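Local coordinates for protein methylmalonate-semialdehyde dehydrogenase (Oceanimonas doudoroffii, PDB 4ZZ7) that oxidises methylmalonate semialdehyde as an NAD-dependent, acylating member of the aldehyde dehydrogenase family, at residues F26-G31 / F323-T328; Q330-V335 / F365-T370. All coordinates share one frame; numbering follows the deposited sequence.

In the fold
Interactions 1 and 2 are a worked example of one loop residue joining neighbouring contacts, whose centres lie about 10 Å apart. Both are buried, and both involve the start of helix 329-344: interaction 1 brings the turn 26-31 against the loop entering that helix, whereas interaction 2 sets the helix itself against 365-370. The backbone of Phe365 ties them together, its N probably hydrogen-bonded to Pro28 O and its O to Val326 N. Chemistry differs with place. Interaction 1 is proline rings against carbonyls and each other, whereas interaction 2 lays the amide of a partly exposed glutamine along a backbone and adds a valine pair deeper on the helix.

Interaction 1 (F26-G31 / F323-T328); sequences FNPATG and FGPVIT
Pro28 and Pro325 meet where the connection of the β-hairpin formed by strands 22-27 and 32-38 rests on the loop leading into helix 329-344. The packing between side chains is proline against proline: Pro28 CB lies 3.8 Å from Pro325 CG, with the two rings at a slant. Ala29 adds a looser methyl contact, its CB 4.4 Å from the same CG. Behind this packing, the side chain of Ile327 lies about 4 Å from those of Phe151 and Arg179, both NAD-binding residues.

Ring-to-backbone contacts complete the fit. Pro28 CB faces Val326 O at 3.4 Å and, a little farther off, Ile327 O. Pro325 reciprocates, its CB meeting Pro28 O at 3.5 Å.

No hydrogen bond crosses between the segments: the prolines have no N-H, and that of Ala29 goes to Asn27 OD1. Polar bonding instead shapes each segment. Thr328 N-caps helix 329-344 through OG1 and His331 N. The hairpin connection is braced by Gly31 N donating to Asn27 O and by an Asx turn: with CG of Asn27 swung opposite its own N (chi1 -176°), OD1 accepts a hydrogen bond from Ala29 N at 3.2 Å, the donor tilted 28° from the carbonyl plane.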
# COMPACT_ATOMS: atom_id res chain seq x y z
N PHE A 26 -45.50 -9.21 -2.57
CA PHE A 26 -46.52 -8.56 -1.77
C PHE A 26 -46.20 -7.08 -1.54
O PHE A 26 -45.06 -6.66 -1.70
CB PHE A 26 -46.60 -9.25 -0.41
CG PHE A 26 -47.19 -10.62 -0.46
CD1 PHE A 26 -46.42 -11.71 -0.85
CD2 PHE A 26 -48.51 -10.82 -0.11
CE1 PHE A 26 -46.97 -12.98 -0.89
CE2 PHE A 26 -49.07 -12.08 -0.15
CZ PHE A 26 -48.29 -13.17 -0.55
N ASN A 27 -47.22 -6.31 -1.20
CA ASN A 27 -47.03 -5.09 -0.45
C ASN A 27 -47.18 -5.49 1.04
O ASN A 27 -48.29 -5.79 1.48
CB ASN A 27 -48.08 -4.05 -0.86
CG ASN A 27 -47.88 -2.71 -0.16
OD1 ASN A 27 -47.27 -2.60 0.92
ND2 ASN A 27 -48.41 -1.67 -0.77
N PRO A 28 -46.08 -5.52 1.80
CA PRO A 28 -46.16 -6.04 3.18
C PRO A 28 -46.87 -5.14 4.19
O PRO A 28 -47.19 -5.61 5.29
CB PRO A 28 -44.69 -6.21 3.58
CG PRO A 28 -43.96 -5.22 2.73
CD PRO A 28 -44.71 -5.14 1.43
N ALA A 29 -47.11 -3.87 3.83
CA ALA A 29 -47.95 -2.94 4.63
C ALA A 29 -49.43 -3.35 4.62
O ALA A 29 -50.04 -3.49 5.68
CB ALA A 29 -47.82 -1.51 4.12
N THR A 30 -49.99 -3.53 3.43
CA THR A 30 -51.39 -3.93 3.25
C THR A 30 -51.59 -5.45 3.34
O THR A 30 -52.64 -5.92 3.76
CB THR A 30 -51.91 -3.47 1.90
OG1 THR A 30 -51.20 -4.15 0.86
CG2 THR A 30 -51.71 -1.98 1.72
N GLY A 31 -50.57 -6.21 2.95
CA GLY A 31 -50.67 -7.68 2.91
C GLY A 31 -51.24 -8.22 1.60
O GLY A 31 -51.52 -9.41 1.49
N PHE A 323 -40.36 2.77 11.68
CA PHE A 323 -40.11 1.61 10.85
C PHE A 323 -41.36 1.00 10.26
O PHE A 323 -42.46 1.32 10.67
CB PHE A 323 -39.24 0.58 11.59
CG PHE A 323 -39.75 0.17 12.93
CD1 PHE A 323 -39.36 0.83 14.08
CD2 PHE A 323 -40.61 -0.90 13.05
CE1 PHE A 323 -39.83 0.44 15.32
CE2 PHE A 323 -41.07 -1.30 14.28
CZ PHE A 323 -40.68 -0.64 15.41
N GLY A 324 -41.16 0.12 9.28
CA GLY A 324 -42.24 -0.48 8.52
C GLY A 324 -42.61 -1.88 8.93
O GLY A 324 -42.29 -2.34 10.03
N PRO A 325 -43.30 -2.60 8.05
CA PRO A 325 -43.65 -3.94 8.39
C PRO A 325 -42.50 -4.88 8.20
O PRO A 325 -41.46 -4.55 7.63
CB PRO A 325 -44.77 -4.28 7.40
CG PRO A 325 -44.45 -3.46 6.18
CD PRO A 325 -43.67 -2.26 6.66
N VAL A 326 -42.71 -6.08 8.68
CA VAL A 326 -41.83 -7.17 8.41
C VAL A 326 -42.13 -7.68 6.99
O VAL A 326 -43.14 -7.34 6.39
CB VAL A 326 -41.96 -8.19 9.54
CG1 VAL A 326 -42.42 -9.57 9.04
CG2 VAL A 326 -40.68 -8.19 10.38
N ILE A 327 -41.21 -8.46 6.45
CA ILE A 327 -41.20 -8.78 5.02
C ILE A 327 -42.36 -9.67 4.54
O ILE A 327 -42.90 -9.43 3.45
CB ILE A 327 -39.80 -9.34 4.59
CG1 ILE A 327 -39.69 -9.51 3.07
CG2 ILE A 327 -39.51 -10.68 5.26
CD1 ILE A 327 -39.64 -8.21 2.31
N THR A 328 -42.71 -10.68 5.33
CA THR A 328 -43.78 -11.64 4.98
C THR A 328 -44.59 -12.04 6.20
O THR A 328 -44.14 -11.86 7.33
CB THR A 328 -43.23 -12.96 4.35
OG1 THR A 328 -42.43 -13.68 5.30
CG2 THR A 328 -42.41 -12.69 3.09

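Interaction 2 (Q330-V335 / F365-T370); sequences QHQEKV and FFVGGT
Gln332 reaches the loop 365-370 with its CG opposite the backbone N (chi1 -174°) and the chain extended beyond, which carries the terminal amide off helix 329-344 and along the backbone of Phe365 and Phe366. The arrangement is helix-on-loop packing within the aldehyde dehydrogenase fold, the loop running on into strand 370-373 of the large mixed sheet. Val335, about one turn further along the helix, and Val367 each hold CG1 opposite the backbone N, and these two methyls are the ones that meet.

The amide carries the outer half of the contact. Gln332 OE1 sits 3.4 Å from Phe365 CA and meets the Phe365 ring at its edge, near the ring plane, 4.0 Å from Phe365 CD1; amide and ring planes are inclined by 57°, so this is no stack. On the other branch, Gln332 NE2 comes to 3.1 Å from Phe366 O. Below the amide, the glutamine stem is apolar in its dealings: Gln332 CG lies 3.8 Å from Val367 CG2, the two side chains running past each other in opposite directions. Replacing Gln332 by an alanine removes the amide and this methylene, which would probably leave Phe366 O without its nearby amide nitrogen and open a gap beside Val367 CG2.

The inner half is hydrocarbon. Both valines are buried; Val367 touches the helix through CG2 at Gln332 and through CG1 at Val335. Phe366 has its side chain on the other side, against Pro325. Behind Val335, His331 NE2 is hydrogen-bonded to Phe387 O, and Val335 CG2 stands 3.7 Å above one face of the His331 imidazole, displaced toward its rim, while Val335 CG1 lies 4.1 Å from Val367 CG1.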
# COMPACT_ATOMS: atom_id res chain seq x y z
N GLN A 330 -45.26 -15.14 6.97
CA GLN A 330 -44.47 -16.24 7.51
C GLN A 330 -43.39 -15.72 8.48
O GLN A 330 -43.18 -16.28 9.57
CB GLN A 330 -43.83 -17.05 6.38
CG GLN A 330 -43.11 -18.30 6.85
CD GLN A 330 -42.43 -19.04 5.72
OE1 GLN A 330 -42.17 -18.48 4.66
NE2 GLN A 330 -42.11 -20.32 5.95
N HIS A 331 -42.71 -14.64 8.08
CA HIS A 331 -41.67 -14.03 8.91
C HIS A 331 -42.25 -13.31 10.12
O HIS A 331 -41.61 -13.27 11.17
CB HIS A 331 -40.80 -13.05 8.11
CG HIS A 331 -39.60 -12.59 8.86
ND1 HIS A 331 -38.63 -13.47 9.31
CD2 HIS A 331 -39.22 -11.36 9.29
CE1 HIS A 331 -37.70 -12.79 9.97
NE2 HIS A 331 -38.04 -11.51 9.97
N GLN A 332 -43.44 -12.75 9.96
CA GLN A 332 -44.16 -12.14 11.08
C GLN A 332 -44.48 -13.18 12.14
O GLN A 332 -44.25 -12.96 13.33
CB GLN A 332 -45.47 -11.50 10.62
CG GLN A 332 -46.22 -10.71 11.71
CD GLN A 332 -47.58 -10.21 11.27
OE1 GLN A 332 -48.10 -10.60 10.22
NE2 GLN A 332 -48.17 -9.34 12.07
N GLU A 333 -45.03 -14.31 11.70
CA GLU A 333 -45.37 -15.38 12.61
C GLU A 333 -44.12 -15.84 13.33
O GLU A 333 -44.14 -15.99 14.56
CB GLU A 333 -46.05 -16.53 11.87
CG GLU A 333 -47.53 -16.26 11.55
CD GLU A 333 -48.11 -17.21 10.49
OE1 GLU A 333 -47.72 -18.41 10.44
OE2 GLU A 333 -48.95 -16.72 9.71
N LYS A 334 -43.02 -15.99 12.58
CA LYS A 334 -41.72 -16.39 13.15
C LYS A 334 -41.24 -15.44 14.25
O LYS A 334 -40.77 -15.88 15.31
CB LYS A 334 -40.64 -16.54 12.08
CG LYS A 334 -39.56 -17.57 12.44
CD LYS A 334 -38.23 -17.33 11.73
CE LYS A 334 -38.36 -17.48 10.21
NZ LYS A 334 -37.05 -17.29 9.53
N VAL A 335 -41.35 -14.14 13.98
CA VAL A 335 -40.92 -13.12 14.93
C VAL A 335 -41.81 -13.07 16.17
O VAL A 335 -41.30 -13.03 17.29
CB VAL A 335 -40.88 -11.73 14.26
CG1 VAL A 335 -40.68 -10.63 15.30
CG2 VAL A 335 -39.77 -11.70 13.22
N PHE A 365 -47.94 -7.11 7.56
CA PHE A 365 -47.02 -7.92 8.40
C PHE A 365 -46.27 -7.06 9.43
O PHE A 365 -45.05 -7.00 9.46
CB PHE A 365 -46.09 -8.78 7.53
CG PHE A 365 -46.73 -9.25 6.25
CD1 PHE A 365 -47.98 -9.84 6.25
CD2 PHE A 365 -46.09 -9.08 5.03
CE1 PHE A 365 -48.58 -10.24 5.08
CE2 PHE A 365 -46.68 -9.50 3.86
CZ PHE A 365 -47.93 -10.08 3.89
N PHE A 366 -47.05 -6.42 10.31
CA PHE A 366 -46.56 -5.42 11.24
C PHE A 366 -46.25 -6.00 12.61
O PHE A 366 -47.08 -6.69 13.20
CB PHE A 366 -47.59 -4.29 11.38
CG PHE A 366 -47.54 -3.31 10.24
CD1 PHE A 366 -46.51 -2.38 10.17
CD2 PHE A 366 -48.50 -3.33 9.24
CE1 PHE A 366 -46.43 -1.49 9.11
CE2 PHE A 366 -48.43 -2.44 8.18
CZ PHE A 366 -47.39 -1.52 8.12
N VAL A 367 -45.05 -5.69 13.10
CA VAL A 367 -44.65 -6.00 14.48
C VAL A 367 -44.08 -4.74 15.12
O VAL A 367 -43.26 -4.03 14.54
CB VAL A 367 -43.57 -7.11 14.54
CG1 VAL A 367 -43.17 -7.39 15.99
CG2 VAL A 367 -44.05 -8.39 13.86
N GLY A 368 -44.54 -4.46 16.33
CA GLY A 368 -44.14 -3.25 17.01
C GLY A 368 -42.85 -3.46 17.75
O GLY A 368 -42.48 -4.59 18.05
N GLY A 369 -42.19 -2.37 18.09
CA GLY A 369 -40.91 -2.45 18.80
C GLY A 369 -41.10 -3.06 20.17
O GLY A 369 -41.86 -2.54 20.97
N THR A 370 -40.42 -4.17 20.44
CA THR A 370 -40.56 -4.90 21.70
C THR A 370 -39.25 -4.92 22.48
O THR A 370 -38.18 -4.96 21.89
CB THR A 370 -41.07 -6.35 21.48
OG1 THR A 370 -39.97 -7.25 21.41
CG2 THR A 370 -41.88 -6.47 20.23